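Local coordinates for protein cyclopropane mycolic acid synthase 1 (Mycobacterium tuberculosis, PDB 1KPH) that converts a double bond at the distal position of an alpha mycolic acid into a cyclopropane ring, using a methylene group from S-adenosyl-L-methionine, at residues Y33-F38 against P230-T235; L238-L243 against Y265-A270. All blocks are in the same frame, centred on the assembly; numbering follows the deposited sequence.

How the contacts relate
Both contacts use helix 229-245. Contact 1 sits on its first turns, where the loop between helices 20-23 and 45-57 packs against it. Contact 2 lies further along the same helix, where it runs beside helix 256-275. In sequence they come in series: contact 1 closes before contact 2 opens. Their centres are about 11 Å apart, and they touch. The hydroxyls of Y33 and Y265 are a probable hydrogen-bonded pair, OH to OH 2.6 Å, and W239 and Y33 meet edge to face. Both contacts touch the didecyl-dimethyl-ammonium, so together they build part of the pocket that holds this lipid-like molecule beside the S-adenosyl-L-homocysteine, probably where the acyl chain of the substrate lies.

Contact 1: Y33-F38 against P230-T235; sequences YSCAYF and PHYAKT. With 10A (didecyl-dimethyl-ammonium), chain G; SAH (S-adenosyl-L-homocysteine), chain F; CO3 (carbonate ion), chain E.
C35 lies over one face of the Y232 ring, with its CB 3.3 Å from the ring centroid, a CH-pi contact. SG is anti to the backbone N (chi1 -173°), which sets the sulfur oblique to the ring, SG to centroid 4.0 Å, a sulfur-aromatic contact. At the far end of the ring, Y232 OH donates to carbonate O2 at 2.5 Å, so short that its length is doubtful. The C35 amide holds carbonate O1, N to O1 2.8 Å, and H167 also binds this ion, probably from the crystallisation liquor. T235 OG1 links loop and helix: it accepts from A36 N at 3.0 Å and donates to H231 O within its own turn. The extended K234 chain crosses a face of F38, with CD 3.4 Å from the centroid. Y37 turns its edge to the face of H231, a T-shaped pair with planes at 73°. At the other end of 33-38, 10A C11, an ammonium methyl, sits over the centre of the Y33 ring, and Y33 N donates to S-adenosyl-L-homocysteine OXT at 2.8 Å. The loop thus joins cofactor, carbonate and probable acyl-chain sites in the active-site pocket of this SAM-dependent methyltransferase.

Contact 2: L238-L243 against Y265-A270; sequences LWSAAL and YLTGCA. With 10A (didecyl-dimethyl-ammonium), chain G.
Helices 238-243 and 265-270 run nearly antiparallel, at 155°, with axes 9.0 Å apart at closest approach and S240 nearest L266. They form an antiparallel helix pair of the Rossmann-like methyltransferase fold, with helix 247-253 in the connection. No hydrogen bond crosses between them. L266 is the centre of the packing. Its chi1 of -67° turns CG to the backbone N side, and the leucine fork then splits CD1 toward L243 and CD2 toward W239. CD1 meets L243 CD2 at 3.6 Å, the side chains crossing at about a right angle. CD2 reaches CE3 of the W239 indole at 4.0 Å, in another crossing near a right angle. Where the backbones come closest, S240 CB touches L266 CB and T267 CG2, each at 4.0 Å. The S240 hydroxyl bonds back to the carbonyls of L236 and D237, and that of T267 to M263, so both polar ends serve their own helices. W239, Y265 and C269 reach one decyl tail of the didecyl-dimethyl-ammonium. W239 presents its edge to C15. Y265 also turns its ring edge to this tail, and L266 CD2 lies over one face of the Y265 ring, toward its rim. C269, probably an active-site residue, lies further along the tail: its SG is 3.6 Å from 10A C19.

Contact 1: Y33-F38 against P230-T235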
ATOM      1  N   TYR A  33      -4.615   4.943  -0.708  1.00 15.18           N
ATOM      2  CA  TYR A  33      -3.988   4.708  -2.005  1.00 13.54           C
ATOM      3  C   TYR A  33      -3.560   3.246  -2.122  1.00 14.54           C
ATOM      4  O   TYR A  33      -2.372   2.927  -2.135  1.00 14.95           O
ATOM      5  CB  TYR A  33      -2.788   5.658  -2.125  1.00 11.94           C
ATOM      6  CG  TYR A  33      -2.240   5.906  -3.517  1.00 12.07           C
ATOM      7  CD1 TYR A  33      -2.913   5.469  -4.657  1.00 12.23           C
ATOM      8  CD2 TYR A  33      -1.042   6.600  -3.687  1.00 13.41           C
ATOM      9  CE1 TYR A  33      -2.404   5.720  -5.938  1.00 13.05           C
ATOM     10  CE2 TYR A  33      -0.526   6.855  -4.959  1.00 14.44           C
ATOM     11  CZ  TYR A  33      -1.211   6.412  -6.078  1.00 13.18           C
ATOM     12  OH  TYR A  33      -0.698   6.660  -7.336  1.00 14.83           O
ATOM     13  N   SER A  34      -4.554   2.368  -2.204  1.00 13.24           N
ATOM     14  CA  SER A  34      -4.346   0.932  -2.309  1.00 12.53           C
ATOM     15  C   SER A  34      -5.678   0.283  -2.684  1.00 14.37           C
ATOM     16  O   SER A  34      -6.713   0.947  -2.678  1.00 13.34           O
ATOM     17  CB  SER A  34      -3.832   0.375  -0.976  1.00 13.53           C
ATOM     18  OG  SER A  34      -4.626   0.824   0.118  1.00 13.26           O
ATOM     19  N   CYS A  35      -5.648  -1.007  -3.007  1.00 14.95           N
ATOM     20  CA  CYS A  35      -6.848  -1.736  -3.409  1.00 13.21           C
ATOM     21  C   CYS A  35      -7.983  -1.708  -2.391  1.00 15.04           C
ATOM     22  O   CYS A  35      -7.805  -2.093  -1.234  1.00 13.27           O
ATOM     23  CB  CYS A  35      -6.497  -3.195  -3.712  1.00 15.07           C
ATOM     24  SG  CYS A  35      -7.867  -4.155  -4.414  1.00 14.94           S
ATOM     25  N   ALA A  36      -9.156  -1.264  -2.837  1.00 13.19           N
ATOM     26  CA  ALA A  36     -10.326  -1.211  -1.968  1.00 14.77           C
ATOM     27  C   ALA A  36     -10.981  -2.598  -1.920  1.00 13.81           C
ATOM     28  O   ALA A  36     -10.643  -3.478  -2.713  1.00 12.58           O
ATOM     29  CB  ALA A  36     -11.324  -0.168  -2.483  1.00 14.12           C
ATOM     30  N   TYR A  37     -11.912  -2.787  -0.989  1.00 12.53           N
ATOM     31  CA  TYR A  37     -12.600  -4.065  -0.838  1.00 14.71           C
ATOM     32  C   TYR A  37     -14.112  -3.893  -0.956  1.00 15.17           C
ATOM     33  O   TYR A  37     -14.764  -3.441  -0.019  1.00 15.99           O
ATOM     34  CB  TYR A  37     -12.250  -4.680   0.523  1.00 14.70           C
ATOM     35  CG  TYR A  37     -12.920  -6.005   0.804  1.00 18.08           C
ATOM     36  CD1 TYR A  37     -13.025  -6.980  -0.188  1.00 19.50           C
ATOM     37  CD2 TYR A  37     -13.421  -6.298   2.072  1.00 19.25           C
ATOM     38  CE1 TYR A  37     -13.611  -8.220   0.076  1.00 22.66           C
ATOM     39  CE2 TYR A  37     -14.009  -7.537   2.349  1.00 21.73           C
ATOM     40  CZ  TYR A  37     -14.098  -8.491   1.347  1.00 23.42           C
ATOM     41  OH  TYR A  37     -14.658  -9.723   1.617  1.00 27.27           O
ATOM     42  N   PHE A  38     -14.671  -4.248  -2.107  1.00 16.72           N
ATOM     43  CA  PHE A  38     -16.108  -4.109  -2.299  1.00 19.87           C
ATOM     44  C   PHE A  38     -16.861  -5.304  -1.719  1.00 21.70           C
ATOM     45  O   PHE A  38     -17.393  -6.144  -2.444  1.00 22.10           O
ATOM     46  CB  PHE A  38     -16.421  -3.915  -3.788  1.00 18.92           C
ATOM     47  CG  PHE A  38     -15.795  -2.674  -4.374  1.00 19.27           C
ATOM     48  CD1 PHE A  38     -14.458  -2.670  -4.770  1.00 19.47           C
ATOM     49  CD2 PHE A  38     -16.524  -1.495  -4.479  1.00 19.63           C
ATOM     50  CE1 PHE A  38     -13.860  -1.510  -5.261  1.00 18.18           C
ATOM     51  CE2 PHE A  38     -15.930  -0.325  -4.971  1.00 19.39           C
ATOM     52  CZ  PHE A  38     -14.596  -0.338  -5.360  1.00 18.06           C
ATOM     53  N   PRO A 230      -9.936  -9.025  -8.251  1.00 20.90           N
ATOM     54  CA  PRO A 230     -11.001  -8.326  -8.982  1.00 20.66           C
ATOM     55  C   PRO A 230     -11.348  -6.957  -8.421  1.00 20.29           C
ATOM     56  O   PRO A 230     -11.792  -6.068  -9.153  1.00 20.59           O
ATOM     57  CB  PRO A 230     -12.173  -9.298  -8.894  1.00 21.53           C
ATOM     58  CG  PRO A 230     -11.962  -9.933  -7.552  1.00 21.14           C
ATOM     59  CD  PRO A 230     -10.468 -10.220  -7.572  1.00 19.95           C
ATOM     60  N   HIS A 231     -11.151  -6.785  -7.119  1.00 18.14           N
ATOM     61  CA  HIS A 231     -11.457  -5.515  -6.483  1.00 16.45           C
ATOM     62  C   HIS A 231     -10.546  -4.382  -6.947  1.00 16.47           C
ATOM     63  O   HIS A 231     -10.943  -3.218  -6.916  1.00 14.13           O
ATOM     64  CB  HIS A 231     -11.358  -5.649  -4.965  1.00 17.07           C
ATOM     65  CG  HIS A 231     -12.353  -6.599  -4.377  1.00 16.25           C
ATOM     66  ND1 HIS A 231     -13.685  -6.280  -4.225  1.00 16.05           N
ATOM     67  CD2 HIS A 231     -12.216  -7.867  -3.925  1.00 15.86           C
ATOM     68  CE1 HIS A 231     -14.326  -7.311  -3.703  1.00 16.69           C
ATOM     69  NE2 HIS A 231     -13.456  -8.287  -3.510  1.00 16.68           N
ATOM     70  N   TYR A 232      -9.333  -4.705  -7.392  1.00 15.44           N
ATOM     71  CA  TYR A 232      -8.414  -3.647  -7.811  1.00 15.44           C
ATOM     72  C   TYR A 232      -8.744  -3.014  -9.160  1.00 16.51           C
ATOM     73  O   TYR A 232      -8.503  -1.823  -9.364  1.00 16.08           O
ATOM     74  CB  TYR A 232      -6.968  -4.150  -7.823  1.00 15.54           C
ATOM     75  CG  TYR A 232      -6.002  -3.164  -7.197  1.00 16.77           C
ATOM     76  CD1 TYR A 232      -6.218  -1.789  -7.306  1.00 16.08           C
ATOM     77  CD2 TYR A 232      -4.888  -3.601  -6.484  1.00 17.42           C
ATOM     78  CE1 TYR A 232      -5.357  -0.874  -6.714  1.00 19.03           C
ATOM     79  CE2 TYR A 232      -4.011  -2.687  -5.889  1.00 18.24           C
ATOM     80  CZ  TYR A 232      -4.257  -1.328  -6.005  1.00 14.94           C
ATOM     81  OH  TYR A 232      -3.426  -0.421  -5.395  1.00 14.73           O
ATOM     82  N   ALA A 233      -9.275  -3.801 -10.087  1.00 18.22           N
ATOM     83  CA  ALA A 233      -9.637  -3.267 -11.393  1.00 19.67           C
ATOM     84  C   ALA A 233     -10.715  -2.203 -11.201  1.00 19.14           C
ATOM     85  O   ALA A 233     -10.689  -1.155 -11.848  1.00 20.08           O
ATOM     86  CB  ALA A 233     -10.148  -4.381 -12.302  1.00 21.03           C
ATOM     87  N   LYS A 234     -11.657  -2.472 -10.301  1.00 18.23           N
ATOM     88  CA  LYS A 234     -12.732  -1.525 -10.020  1.00 18.44           C
ATOM     89  C   LYS A 234     -12.180  -0.291  -9.302  1.00 18.51           C
ATOM     90  O   LYS A 234     -12.519   0.840  -9.648  1.00 17.92           O
ATOM     91  CB  LYS A 234     -13.813  -2.187  -9.163  1.00 21.96           C
ATOM     92  CG  LYS A 234     -15.047  -1.318  -8.948  1.00 23.91           C
ATOM     93  CD  LYS A 234     -16.090  -2.071  -8.143  1.00 28.25           C
ATOM     94  CE  LYS A 234     -17.380  -1.288  -8.000  1.00 28.98           C
ATOM     95  NZ  LYS A 234     -18.406  -2.124  -7.309  1.00 32.29           N
ATOM     96  N   THR A 235     -11.324  -0.510  -8.306  1.00 15.75           N
ATOM     97  CA  THR A 235     -10.723   0.599  -7.578  1.00 16.47           C
ATOM     98  C   THR A 235     -10.035   1.523  -8.589  1.00 18.05           C
ATOM     99  O   THR A 235     -10.252   2.736  -8.593  1.00 17.29           O
ATOM    100  CB  THR A 235      -9.666   0.103  -6.557  1.00 18.09           C
ATOM    101  OG1 THR A 235     -10.282  -0.780  -5.610  1.00 17.02           O
ATOM    102  CG2 THR A 235      -9.042   1.275  -5.817  1.00 15.37           C
TER
HETATM  103  C1  10A G1901       7.137  -4.658 -12.277  1.00 36.09           C
HETATM  104  C2  10A G1901       7.477  -3.374 -11.512  1.00 34.27           C
HETATM  105  C3  10A G1901       6.370  -3.057 -10.500  1.00 33.88           C
HETATM  106  C4  10A G1901       6.571  -1.779  -9.672  1.00 32.24           C
HETATM  107  C5  10A G1901       5.358  -1.649  -8.740  1.00 30.66           C
HETATM  108  C6  10A G1901       5.324  -0.390  -7.861  1.00 28.05           C
HETATM  109  C7  10A G1901       4.004  -0.489  -7.080  1.00 29.24           C
HETATM  110  C8  10A G1901       3.652   0.741  -6.239  1.00 26.89           C
HETATM  111  C9  10A G1901       2.274   0.492  -5.588  1.00 26.68           C
HETATM  112  C10 10A G1901       1.771   1.766  -4.910  1.00 23.43           C
HETATM  113  N1  10A G1901       0.337   1.902  -4.370  1.00 21.58           N
HETATM  114  C11 10A G1901       0.210   3.328  -3.876  1.00 21.38           C
HETATM  115  C12 10A G1901       0.110   1.008  -3.177  1.00 19.95           C
HETATM  116  C13 10A G1901      -0.802   1.587  -5.353  1.00 21.33           C
HETATM  117  C14 10A G1901      -0.952   2.305  -6.731  1.00 21.43           C
HETATM  118  C15 10A G1901      -1.912   1.647  -7.752  1.00 20.82           C
HETATM  119  C16 10A G1901      -1.600   0.224  -8.272  1.00 22.18           C
HETATM  120  C17 10A G1901      -0.308   0.141  -9.108  1.00 25.36           C
HETATM  121  C18 10A G1901      -0.029  -1.270  -9.643  1.00 26.41           C
HETATM  122  C19 10A G1901       1.261  -1.280 -10.474  1.00 28.56           C
HETATM  123  C20 10A G1901       1.490  -2.691 -11.042  1.00 31.07           C
HETATM  124  C21 10A G1901       2.746  -2.747 -11.915  1.00 32.57           C
HETATM  125  C22 10A G1901       2.894  -4.167 -12.463  1.00 34.49           C
HETATM  126  N   SAH F1900      -0.583   2.274   3.175  1.00 14.24           N
HETATM  127  CA  SAH F1900      -1.161   3.491   2.606  1.00 15.47           C
HETATM  128  CB  SAH F1900      -0.226   4.121   1.551  1.00 16.21           C
HETATM  129  CG  SAH F1900       0.358   3.214   0.445  1.00 17.98           C
HETATM  130  C   SAH F1900      -2.532   3.207   1.968  1.00 15.03           C
HETATM  131  OXT SAH F1900      -3.228   4.171   1.601  1.00 16.36           O
HETATM  132  C5' SAH F1900       3.067   3.485  -0.256  1.00 19.73           C
HETATM  133  C4' SAH F1900       3.496   4.017   1.106  1.00 20.50           C
HETATM  134  O4' SAH F1900       4.582   3.254   1.698  1.00 23.41           O
HETATM  135  C3' SAH F1900       3.964   5.470   1.060  1.00 21.55           C
HETATM  136  O3' SAH F1900       3.386   6.186   2.183  1.00 21.00           O
HETATM  137  C2' SAH F1900       5.466   5.362   1.161  1.00 21.34           C
HETATM  138  O2' SAH F1900       6.063   6.551   1.682  1.00 19.57           O
HETATM  139  C1' SAH F1900       5.641   4.178   2.049  1.00 22.11           C
HETATM  140  N9  SAH F1900       6.958   3.544   1.932  1.00 22.41           N
HETATM  141  C8  SAH F1900       7.651   3.118   0.841  1.00 24.07           C
HETATM  142  N7  SAH F1900       8.812   2.582   1.052  1.00 24.85           N
HETATM  143  C5  SAH F1900       8.911   2.654   2.441  1.00 25.34           C
HETATM  144  C6  SAH F1900       9.990   2.224   3.462  1.00 26.25           C
HETATM  145  N6  SAH F1900      11.144   1.637   3.106  1.00 25.78           N
HETATM  146  N1  SAH F1900       9.717   2.470   4.787  1.00 27.41           N
HETATM  147  C2  SAH F1900       8.543   3.064   5.134  1.00 25.81           C
HETATM  148  N3  SAH F1900       7.530   3.481   4.335  1.00 24.31           N
HETATM  149  C4  SAH F1900       7.785   3.242   2.992  1.00 25.13           C
HETATM  150  C   CO3 E1902      -1.972  -2.331  -3.018  1.00 17.71           C
HETATM  151  O1  CO3 E1902      -3.407  -2.645  -2.713  1.00 15.72           O
HETATM  152  O2  CO3 E1902      -1.663  -1.426  -3.979  1.00 20.12           O
HETATM  153  O3  CO3 E1902      -0.976  -2.961  -2.329  1.00 19.76           O

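Contact 2: L238-L243 against Y265-A270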
ATOM      1  N   LEU A 238     -12.399   3.428 -10.829  1.00 18.41           N
ATOM      2  CA  LEU A 238     -12.991   4.559 -10.119  1.00 17.88           C
ATOM      3  C   LEU A 238     -11.995   5.698  -9.959  1.00 17.91           C
ATOM      4  O   LEU A 238     -12.379   6.869  -9.996  1.00 18.76           O
ATOM      5  CB  LEU A 238     -13.510   4.129  -8.739  1.00 16.97           C
ATOM      6  CG  LEU A 238     -14.645   3.100  -8.713  1.00 19.85           C
ATOM      7  CD1 LEU A 238     -15.124   2.905  -7.286  1.00 19.74           C
ATOM      8  CD2 LEU A 238     -15.800   3.569  -9.580  1.00 20.28           C
ATOM      9  N   TRP A 239     -10.718   5.369  -9.771  1.00 18.38           N
ATOM     10  CA  TRP A 239      -9.705   6.413  -9.627  1.00 17.42           C
ATOM     11  C   TRP A 239      -9.543   7.169 -10.941  1.00 18.01           C
ATOM     12  O   TRP A 239      -9.485   8.399 -10.952  1.00 20.10           O
ATOM     13  CB  TRP A 239      -8.344   5.829  -9.219  1.00 16.69           C
ATOM     14  CG  TRP A 239      -8.234   5.427  -7.775  1.00 17.27           C
ATOM     15  CD1 TRP A 239      -9.060   5.806  -6.746  1.00 15.78           C
ATOM     16  CD2 TRP A 239      -7.230   4.587  -7.192  1.00 16.12           C
ATOM     17  NE1 TRP A 239      -8.630   5.249  -5.568  1.00 15.67           N
ATOM     18  CE2 TRP A 239      -7.511   4.497  -5.810  1.00 17.33           C
ATOM     19  CE3 TRP A 239      -6.120   3.900  -7.704  1.00 17.69           C
ATOM     20  CZ2 TRP A 239      -6.720   3.743  -4.930  1.00 14.98           C
ATOM     21  CZ3 TRP A 239      -5.333   3.150  -6.830  1.00 17.61           C
ATOM     22  CH2 TRP A 239      -5.641   3.080  -5.455  1.00 16.81           C
ATOM     23  N   SER A 240      -9.477   6.432 -12.046  1.00 18.63           N
ATOM     24  CA  SER A 240      -9.305   7.044 -13.360  1.00 20.24           C
ATOM     25  C   SER A 240     -10.521   7.861 -13.800  1.00 20.34           C
ATOM     26  O   SER A 240     -10.379   8.893 -14.462  1.00 21.03           O
ATOM     27  CB  SER A 240      -8.992   5.973 -14.412  1.00 19.16           C
ATOM     28  OG  SER A 240     -10.048   5.038 -14.528  1.00 22.43           O
ATOM     29  N   ALA A 241     -11.714   7.404 -13.437  1.00 19.35           N
ATOM     30  CA  ALA A 241     -12.925   8.122 -13.807  1.00 20.47           C
ATOM     31  C   ALA A 241     -12.906   9.515 -13.184  1.00 21.45           C
ATOM     32  O   ALA A 241     -13.254  10.499 -13.834  1.00 23.31           O
ATOM     33  CB  ALA A 241     -14.158   7.352 -13.347  1.00 19.38           C
ATOM     34  N   ALA A 242     -12.484   9.592 -11.924  1.00 20.96           N
ATOM     35  CA  ALA A 242     -12.418  10.861 -11.207  1.00 20.77           C
ATOM     36  C   ALA A 242     -11.331  11.779 -11.772  1.00 21.47           C
ATOM     37  O   ALA A 242     -11.584  12.953 -12.054  1.00 20.25           O
ATOM     38  CB  ALA A 242     -12.171  10.605  -9.717  1.00 19.85           C
ATOM     39  N   LEU A 243     -10.124  11.245 -11.934  1.00 20.00           N
ATOM     40  CA  LEU A 243      -9.016  12.032 -12.465  1.00 21.37           C
ATOM     41  C   LEU A 243      -9.403  12.678 -13.788  1.00 21.98           C
ATOM     42  O   LEU A 243      -9.173  13.871 -14.004  1.00 20.99           O
ATOM     43  CB  LEU A 243      -7.777  11.147 -12.666  1.00 21.68           C
ATOM     44  CG  LEU A 243      -6.549  11.845 -13.261  1.00 20.98           C
ATOM     45  CD1 LEU A 243      -6.186  13.058 -12.412  1.00 21.98           C
ATOM     46  CD2 LEU A 243      -5.380  10.867 -13.325  1.00 20.80           C
ATOM     47  N   TYR A 265      -1.229   5.374 -16.594  1.00 22.07           N
ATOM     48  CA  TYR A 265      -0.866   4.487 -15.498  1.00 21.72           C
ATOM     49  C   TYR A 265      -2.102   3.872 -14.833  1.00 22.52           C
ATOM     50  O   TYR A 265      -2.200   2.646 -14.703  1.00 20.87           O
ATOM     51  CB  TYR A 265       0.014   5.272 -14.503  1.00 21.27           C
ATOM     52  CG  TYR A 265      -0.238   5.074 -13.016  1.00 21.36           C
ATOM     53  CD1 TYR A 265      -0.159   3.811 -12.422  1.00 19.24           C
ATOM     54  CD2 TYR A 265      -0.516   6.172 -12.195  1.00 19.24           C
ATOM     55  CE1 TYR A 265      -0.349   3.649 -11.041  1.00 17.81           C
ATOM     56  CE2 TYR A 265      -0.710   6.022 -10.821  1.00 18.22           C
ATOM     57  CZ  TYR A 265      -0.624   4.759 -10.248  1.00 19.14           C
ATOM     58  OH  TYR A 265      -0.797   4.620  -8.883  1.00 15.22           O
ATOM     59  N   LEU A 266      -3.058   4.709 -14.444  1.00 21.47           N
ATOM     60  CA  LEU A 266      -4.269   4.209 -13.794  1.00 21.03           C
ATOM     61  C   LEU A 266      -5.055   3.221 -14.658  1.00 20.70           C
ATOM     62  O   LEU A 266      -5.377   2.116 -14.216  1.00 19.43           O
ATOM     63  CB  LEU A 266      -5.168   5.379 -13.386  1.00 19.17           C
ATOM     64  CG  LEU A 266      -4.605   6.280 -12.282  1.00 20.91           C
ATOM     65  CD1 LEU A 266      -5.535   7.458 -12.066  1.00 21.37           C
ATOM     66  CD2 LEU A 266      -4.434   5.481 -10.988  1.00 18.68           C
ATOM     67  N   THR A 267      -5.344   3.606 -15.896  1.00 21.12           N
ATOM     68  CA  THR A 267      -6.106   2.741 -16.790  1.00 21.85           C
ATOM     69  C   THR A 267      -5.353   1.458 -17.143  1.00 22.29           C
ATOM     70  O   THR A 267      -5.930   0.367 -17.135  1.00 21.32           O
ATOM     71  CB  THR A 267      -6.480   3.478 -18.091  1.00 23.75           C
ATOM     72  OG1 THR A 267      -5.294   3.766 -18.839  1.00 25.33           O
ATOM     73  CG2 THR A 267      -7.198   4.787 -17.771  1.00 23.89           C
ATOM     74  N   GLY A 268      -4.064   1.589 -17.446  1.00 21.72           N
ATOM     75  CA  GLY A 268      -3.264   0.425 -17.796  1.00 21.33           C
ATOM     76  C   GLY A 268      -3.270  -0.648 -16.721  1.00 20.11           C
ATOM     77  O   GLY A 268      -3.488  -1.830 -17.003  1.00 18.56           O
ATOM     78  N   CYS A 269      -3.028  -0.236 -15.483  1.00 18.79           N
ATOM     79  CA  CYS A 269      -3.014  -1.161 -14.358  1.00 18.75           C
ATOM     80  C   CYS A 269      -4.360  -1.859 -14.199  1.00 18.43           C
ATOM     81  O   CYS A 269      -4.419  -3.046 -13.881  1.00 18.05           O
ATOM     82  CB  CYS A 269      -2.658  -0.416 -13.069  1.00 16.92           C
ATOM     83  SG  CYS A 269      -0.931   0.104 -12.983  1.00 19.55           S
ATOM     84  N   ALA A 270      -5.440  -1.114 -14.427  1.00 21.55           N
ATOM     85  CA  ALA A 270      -6.786  -1.658 -14.307  1.00 22.11           C
ATOM     86  C   ALA A 270      -6.969  -2.871 -15.218  1.00 24.62           C
ATOM     87  O   ALA A 270      -7.556  -3.880 -14.816  1.00 24.33           O
ATOM     88  CB  ALA A 270      -7.816  -0.579 -14.644  1.00 22.22           C
TER
HETATM   89  C1  10A G1901       7.137  -4.658 -12.277  1.00 36.09           C
HETATM   90  C2  10A G1901       7.477  -3.374 -11.512  1.00 34.27           C
HETATM   91  C3  10A G1901       6.370  -3.057 -10.500  1.00 33.88           C
HETATM   92  C4  10A G1901       6.571  -1.779  -9.672  1.00 32.24           C
HETATM   93  C5  10A G1901       5.358  -1.649  -8.740  1.00 30.66           C
HETATM   94  C6  10A G1901       5.324  -0.390  -7.861  1.00 28.05           C
HETATM   95  C7  10A G1901       4.004  -0.489  -7.080  1.00 29.24           C
HETATM   96  C8  10A G1901       3.652   0.741  -6.239  1.00 26.89           C
HETATM   97  C9  10A G1901       2.274   0.492  -5.588  1.00 26.68           C
HETATM   98  C10 10A G1901       1.771   1.766  -4.910  1.00 23.43           C
HETATM   99  N1  10A G1901       0.337   1.902  -4.370  1.00 21.58           N
HETATM  100  C11 10A G1901       0.210   3.328  -3.876  1.00 21.38           C
HETATM  101  C12 10A G1901       0.110   1.008  -3.177  1.00 19.95           C
HETATM  102  C13 10A G1901      -0.802   1.587  -5.353  1.00 21.33           C
HETATM  103  C14 10A G1901      -0.952   2.305  -6.731  1.00 21.43           C
HETATM  104  C15 10A G1901      -1.912   1.647  -7.752  1.00 20.82           C
HETATM  105  C16 10A G1901      -1.600   0.224  -8.272  1.00 22.18           C
HETATM  106  C17 10A G1901      -0.308   0.141  -9.108  1.00 25.36           C
HETATM  107  C18 10A G1901      -0.029  -1.270  -9.643  1.00 26.41           C
HETATM  108  C19 10A G1901       1.261  -1.280 -10.474  1.00 28.56           C
HETATM  109  C20 10A G1901       1.490  -2.691 -11.042  1.00 31.07           C
HETATM  110  C21 10A G1901       2.746  -2.747 -11.915  1.00 32.57           C
HETATM  111  C22 10A G1901       2.894  -4.167 -12.463  1.00 34.49           C